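Local coordinates for putative polyketide cyclase SMa1630 (Sinorhizobium meliloti 1021, PDB 4U13), which is of uncharacterised function but belongs to the SnoaL-like branch of the NTF2 clan and may cyclise polyketide-like substrates, at residues Gly83-Gly87 with Ser88-Leu92; Met4-Pro7 with Asp8-Met12. One frame throughout, in Å; residues are numbered along the deposited sequence.

Contact 1: Gly83-Gly87 with Ser88-Leu92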
ATOM      1  N   GLY A  83       3.828 -14.351  -3.357  1.00 56.68           N
ATOM      2  CA  GLY A  83       4.693 -14.732  -2.204  1.00 55.90           C
ATOM      3  C   GLY A  83       5.376 -16.085  -2.303  1.00 56.59           C
ATOM      4  O   GLY A  83       5.460 -16.671  -3.386  1.00 57.24           O
ATOM      5  N   ARG A  84       5.854 -16.557  -1.162  1.00 56.70           N
ATOM      6  CA  ARG A  84       6.538 -17.835  -1.032  1.00 59.45           C
ATOM      7  C   ARG A  84       5.471 -18.941  -0.790  1.00 55.99           C
ATOM      8  O   ARG A  84       5.180 -19.327   0.338  1.00 57.56           O
ATOM      9  CB  ARG A  84       7.612 -17.786   0.094  1.00 61.55           C
ATOM     10  CG  ARG A  84       8.457 -19.071   0.255  1.00 67.48           C
ATOM     11  CD  ARG A  84       9.358 -19.173   1.530  1.00 72.96           C
ATOM     12  NE  ARG A  84       8.656 -18.768   2.778  1.00 79.94           N
ATOM     13  CZ  ARG A  84       8.587 -17.515   3.273  1.00 81.82           C
ATOM     14  NH1 ARG A  84       7.898 -17.270   4.392  1.00 80.57           N
ATOM     15  NH2 ARG A  84       9.196 -16.493   2.658  1.00 83.65           N
ATOM     16  N   PHE A  85       4.908 -19.437  -1.883  1.00 53.33           N
ATOM     17  CA  PHE A  85       3.892 -20.479  -1.855  1.00 51.67           C
ATOM     18  C   PHE A  85       3.776 -21.038  -3.266  1.00 52.79           C
ATOM     19  O   PHE A  85       4.099 -20.341  -4.243  1.00 53.96           O
ATOM     20  CB  PHE A  85       2.534 -19.950  -1.330  1.00 52.69           C
ATOM     21  CG  PHE A  85       1.854 -18.884  -2.227  1.00 54.32           C
ATOM     22  CD1 PHE A  85       1.053 -19.246  -3.332  1.00 55.31           C
ATOM     23  CD2 PHE A  85       1.972 -17.528  -1.915  1.00 53.43           C
ATOM     24  CE1 PHE A  85       0.446 -18.267  -4.109  1.00 56.22           C
ATOM     25  CE2 PHE A  85       1.365 -16.566  -2.687  1.00 52.26           C
ATOM     26  CZ  PHE A  85       0.615 -16.918  -3.769  1.00 53.83           C
ATOM     27  N   PRO A  86       3.283 -22.273  -3.394  1.00 52.44           N
ATOM     28  CA  PRO A  86       3.301 -22.936  -4.700  1.00 52.27           C
ATOM     29  C   PRO A  86       2.396 -22.244  -5.667  1.00 53.07           C
ATOM     30  O   PRO A  86       1.228 -21.975  -5.347  1.00 50.86           O
ATOM     31  CB  PRO A  86       2.750 -24.350  -4.396  1.00 55.38           C
ATOM     32  CG  PRO A  86       2.910 -24.557  -2.895  1.00 55.46           C
ATOM     33  CD  PRO A  86       2.796 -23.160  -2.306  1.00 53.37           C
ATOM     34  N   GLY A  87       2.933 -21.927  -6.845  1.00 53.87           N
ATOM     35  CA  GLY A  87       2.133 -21.315  -7.910  1.00 52.49           C
ATOM     36  C   GLY A  87       2.001 -19.811  -7.930  1.00 52.02           C
ATOM     37  O   GLY A  87       1.346 -19.283  -8.826  1.00 53.16           O
ATOM     38  N   SER A  88       2.608 -19.120  -6.953  1.00 52.40           N
ATOM     39  CA  SER A  88       2.650 -17.652  -6.916  1.00 52.82           C
ATOM     40  C   SER A  88       3.139 -17.067  -8.265  1.00 55.96           C
ATOM     41  O   SER A  88       4.017 -17.637  -8.872  1.00 55.98           O
ATOM     42  CB  SER A  88       3.536 -17.176  -5.766  1.00 52.82           C
ATOM     43  OG  SER A  88       3.729 -15.781  -5.736  1.00 52.24           O
ATOM     44  N   PRO A  89       2.570 -15.950  -8.742  1.00 59.78           N
ATOM     45  CA  PRO A  89       1.464 -15.196  -8.049  1.00 58.63           C
ATOM     46  C   PRO A  89       0.085 -15.687  -8.539  1.00 57.50           C
ATOM     47  O   PRO A  89      -0.014 -16.250  -9.624  1.00 59.14           O
ATOM     48  CB  PRO A  89       1.686 -13.771  -8.550  1.00 57.08           C
ATOM     49  CG  PRO A  89       2.178 -13.980 -10.002  1.00 58.60           C
ATOM     50  CD  PRO A  89       2.938 -15.307 -10.032  1.00 59.19           C
ATOM     51  N   VAL A  90      -0.950 -15.507  -7.745  1.00 55.36           N
ATOM     52  CA  VAL A  90      -2.281 -15.952  -8.124  1.00 54.07           C
ATOM     53  C   VAL A  90      -3.290 -14.833  -7.905  1.00 55.21           C
ATOM     54  O   VAL A  90      -3.116 -13.981  -7.038  1.00 55.46           O
ATOM     55  CB  VAL A  90      -2.671 -17.212  -7.344  1.00 55.93           C
ATOM     56  CG1 VAL A  90      -2.862 -16.911  -5.875  1.00 56.43           C
ATOM     57  CG2 VAL A  90      -3.920 -17.827  -7.938  1.00 58.34           C
ATOM     58  N   THR A  91      -4.324 -14.787  -8.735  1.00 56.49           N
ATOM     59  CA  THR A  91      -5.325 -13.766  -8.596  1.00 52.71           C
ATOM     60  C   THR A  91      -6.527 -14.321  -7.912  1.00 53.79           C
ATOM     61  O   THR A  91      -7.007 -15.338  -8.291  1.00 52.48           O
ATOM     62  CB  THR A  91      -5.721 -13.154  -9.913  1.00 52.67           C
ATOM     63  OG1 THR A  91      -4.612 -12.422 -10.435  1.00 52.99           O
ATOM     64  CG2 THR A  91      -6.785 -12.121  -9.653  1.00 54.36           C
ATOM     65  N   LEU A  92      -7.039 -13.605  -6.905  1.00 57.92           N
ATOM     66  CA  LEU A  92      -8.142 -14.092  -6.065  1.00 57.63           C
ATOM     67  C   LEU A  92      -9.219 -13.047  -5.922  1.00 53.48           C
ATOM     68  O   LEU A  92      -8.954 -11.871  -6.046  1.00 53.55           O
ATOM     69  CB  LEU A  92      -7.625 -14.415  -4.640  1.00 57.99           C
ATOM     70  CG  LEU A  92      -6.768 -15.670  -4.522  1.00 59.75           C
ATOM     71  CD1 LEU A  92      -6.077 -15.803  -3.166  1.00 58.73           C
ATOM     72  CD2 LEU A  92      -7.665 -16.871  -4.802  1.00 64.74           C
TER
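S88 lays its CB over one face of the F85 ring as a CH-pi contact. The carbon lies 3.7 Å from the ring centroid, displaced toward the rim on the CZ side, and its closest ring atom is F85 CZ, 3.5 Å from S88 CB. From further along the chain V90 approaches the same ring obliquely: its CG1 meets F85 CE1 at 4.0 Å. F85 has its CG between the backbone N and the carbonyl carbon (chi1 65°), a rotation that carries the ring back under the turn, where a broad flat side chain can serve both partners. F85 to S88 form a type II beta turn within the loop joining the antiparallel strands 74-82 and 90-99 of the curved NTF2-like sheet. P86 suits the second position, because its ring already fixes phi near the value needed there. G87 follows with a positive phi, a conformation readily open to glycine because it has no side chain to collide with the preceding carbonyl. The bond closing this turn, from S88 N to F85 O, is weak at 3.3 Å although nearly straight. A firmer link comes from the serine hydroxyl: G83 N donates to S88 OG at 2.8 Å with an angle of 172°, tying the start of the loop to its end. S88 OG can reach it because chi1 of 174° swings the oxygen away from the serine's own N, and the small side chain thus pairs a polar tip with a carbon that covers the ring. S88 also touches S82, at the end of the preceding strand. A cis peptide bond precedes P89, just before strand 90-99 begins, where V90 is hydrogen-bonded through the backbone to V81 of strand 74-82.

Contact 2: Met4-Pro7 with Asp8-Met12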
HETATM    1  N   MSE A   4      -9.777   4.897  -4.142  1.00 86.39           N
HETATM    2  CA  MSE A   4     -11.034   5.600  -3.818  1.00 92.80           C
HETATM    3  C   MSE A   4     -12.268   4.850  -4.317  1.00 88.87           C
HETATM    4  O   MSE A   4     -13.356   5.108  -3.839  1.00 89.01           O
HETATM    5  CB  MSE A   4     -10.997   7.057  -4.276  1.00105.33           C
HETATM    6  CG  MSE A   4     -10.678   7.191  -5.765  1.00121.04           C
HETATM    7 SE   MSE A   4     -11.608   8.739  -6.584  1.00158.77          SE
HETATM    8  CE  MSE A   4     -12.827   7.761  -7.802  1.00142.71           C
ATOM      9  N   ASP A   5     -12.114   3.892  -5.244  1.00 86.86           N
ATOM     10  CA  ASP A   5     -13.237   3.046  -5.701  1.00 85.49           C
ATOM     11  C   ASP A   5     -13.713   2.112  -4.618  1.00 81.19           C
ATOM     12  O   ASP A   5     -14.792   1.553  -4.747  1.00 87.08           O
ATOM     13  CB  ASP A   5     -12.875   2.168  -6.910  1.00 85.93           C
ATOM     14  CG  ASP A   5     -12.430   2.974  -8.123  1.00 92.33           C
ATOM     15  OD1 ASP A   5     -12.462   4.216  -8.075  1.00103.48           O
ATOM     16  OD2 ASP A   5     -12.037   2.368  -9.143  1.00 95.03           O
ATOM     17  N   LEU A   6     -12.908   1.913  -3.577  1.00 74.55           N
ATOM     18  CA  LEU A   6     -13.249   0.966  -2.525  1.00 72.99           C
ATOM     19  C   LEU A   6     -13.923   1.682  -1.402  1.00 68.46           C
ATOM     20  O   LEU A   6     -13.640   2.831  -1.190  1.00 68.72           O
ATOM     21  CB  LEU A   6     -11.982   0.294  -2.014  1.00 74.82           C
ATOM     22  CG  LEU A   6     -11.319  -0.667  -3.011  1.00 78.77           C
ATOM     23  CD1 LEU A   6      -9.996  -1.237  -2.504  1.00 77.86           C
ATOM     24  CD2 LEU A   6     -12.292  -1.786  -3.330  1.00 79.52           C
ATOM     25  N   PRO A   7     -14.870   1.031  -0.717  1.00 69.28           N
ATOM     26  CA  PRO A   7     -15.365   1.552   0.573  1.00 68.94           C
ATOM     27  C   PRO A   7     -14.196   1.789   1.555  1.00 67.28           C
ATOM     28  O   PRO A   7     -13.224   1.031   1.566  1.00 61.53           O
ATOM     29  CB  PRO A   7     -16.265   0.433   1.109  1.00 67.71           C
ATOM     30  CG  PRO A   7     -16.555  -0.463  -0.029  1.00 69.46           C
ATOM     31  CD  PRO A   7     -15.548  -0.211  -1.126  1.00 70.91           C
ATOM     32  N   ASP A   8     -14.273   2.817   2.389  1.00 67.72           N
ATOM     33  CA  ASP A   8     -13.161   3.101   3.298  1.00 67.48           C
ATOM     34  C   ASP A   8     -12.691   1.869   4.072  1.00 61.93           C
ATOM     35  O   ASP A   8     -11.507   1.683   4.287  1.00 59.58           O
ATOM     36  CB  ASP A   8     -13.559   4.166   4.308  1.00 73.50           C
ATOM     37  CG  ASP A   8     -13.580   5.534   3.709  1.00 81.89           C
ATOM     38  OD1 ASP A   8     -12.904   5.715   2.677  1.00 88.69           O
ATOM     39  OD2 ASP A   8     -14.263   6.423   4.263  1.00 88.37           O
ATOM     40  N   ILE A   9     -13.638   1.062   4.524  1.00 60.42           N
ATOM     41  CA  ILE A   9     -13.317  -0.036   5.386  1.00 60.92           C
ATOM     42  C   ILE A   9     -12.532  -1.165   4.673  1.00 59.55           C
ATOM     43  O   ILE A   9     -11.666  -1.788   5.271  1.00 58.59           O
ATOM     44  CB  ILE A   9     -14.570  -0.574   6.093  1.00 60.82           C
ATOM     45  CG1 ILE A   9     -14.175  -1.485   7.261  1.00 61.59           C
ATOM     46  CG2 ILE A   9     -15.449  -1.322   5.119  1.00 63.13           C
ATOM     47  CD1 ILE A   9     -13.455  -0.748   8.374  1.00 62.78           C
ATOM     48  N   VAL A  10     -12.845  -1.430   3.406  1.00 61.20           N
ATOM     49  CA  VAL A  10     -12.131  -2.405   2.620  1.00 56.16           C
ATOM     50  C   VAL A  10     -10.710  -1.888   2.420  1.00 56.02           C
ATOM     51  O   VAL A  10      -9.710  -2.619   2.498  1.00 55.24           O
ATOM     52  CB  VAL A  10     -12.814  -2.604   1.278  1.00 59.15           C
ATOM     53  CG1 VAL A  10     -11.930  -3.409   0.345  1.00 58.88           C
ATOM     54  CG2 VAL A  10     -14.149  -3.300   1.483  1.00 61.32           C
ATOM     55  N   ASN A  11     -10.600  -0.618   2.158  1.00 56.60           N
ATOM     56  CA  ASN A  11      -9.279  -0.022   2.020  1.00 61.47           C
ATOM     57  C   ASN A  11      -8.387  -0.124   3.276  1.00 59.27           C
ATOM     58  O   ASN A  11      -7.153  -0.271   3.191  1.00 55.03           O
ATOM     59  CB  ASN A  11      -9.477   1.414   1.682  1.00 69.67           C
ATOM     60  CG  ASN A  11      -8.442   1.907   0.764  1.00 80.45           C
ATOM     61  OD1 ASN A  11      -8.663   1.915  -0.449  1.00 87.28           O
ATOM     62  ND2 ASN A  11      -7.291   2.319   1.316  1.00 83.59           N
HETATM   63  N   MSE A  12      -9.026  -0.038   4.436  1.00 56.28           N
HETATM   64  CA  MSE A  12      -8.344  -0.203   5.707  1.00 60.43           C
HETATM   65  C   MSE A  12      -7.829  -1.622   5.877  1.00 55.95           C
HETATM   66  O   MSE A  12      -6.721  -1.812   6.355  1.00 55.34           O
HETATM   67  CB  MSE A  12      -9.342   0.174   6.795  1.00 68.49           C
HETATM   68  CG  MSE A  12      -8.712   0.271   8.196  1.00 88.41           C
HETATM   69 SE   MSE A  12     -10.099   0.679   9.609  1.00120.06          SE
HETATM   70  CE  MSE A  12     -10.802   2.363   8.782  1.00 98.88           C
TER
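L6 and V10 make the apolar centre, the leucine's CD2 meeting CG1 of the valine at 4.0 Å while the two side chains cross at about a right angle. Both residues are buried, and branched aliphatic groups suit such a place because they fill it without bringing in polar atoms. The two methyls of V10 divide the work. CG1, carried opposite the backbone N by a chi1 of 169°, turns to L6, whereas CG2 lies 4.0 Å from P7 CG, with proline and valine side by side and pointing the same way. Beyond this centre V10 rests on F96 and I9 on I98, both of strand 90-99, while P7 packs on V70 of strand 62-71, so the start of the helix is pressed against the sheet.

Toward the polar edge, N11 crosses L6 and sets its OD1 4.0 Å from L6 CD1, a van der Waals contact; its ND2 makes a weak hydrogen bond to D15, one turn further along. The backbone beneath is tied by P7 O, which takes a nearly straight bond from N11 N, 3.2 Å long with an angle of 172°, and a weak, strongly bent one from V10 N at 3.1 Å. D8 is the exposed first residue of the helix; a carboxylate in the first turn would probably interact favourably with the helix dipole. P7 itself has no N-H to give and stands at the N-cap, its carbonyl opening the i to i+4 bonding of helix 8-19, the first helix of this SnoaL-like, NTF2-type fold.

Overall arrangement
Contact 2 comes first along the chain, at the entry to helix 8-19, and contact 1 much later, in the loop between strands 74-82 and 90-99. Their centres lie about 24 Å apart and their nearest atoms about 11 Å, so they do not touch. Strand 90-99 connects them: residues 88-92 lead into its beginning, whereas F96 and I98, further along it, touch V10 and I9 of the helix start. Contact 1 is a surface turn about 16 Å from the chain centre, linking two neighbouring interior strands at their ends; contact 2, about 11 Å from it, is partly buried. One strand of this compact alpha-beta fold thus receives the loop at its beginning and the helix start further along.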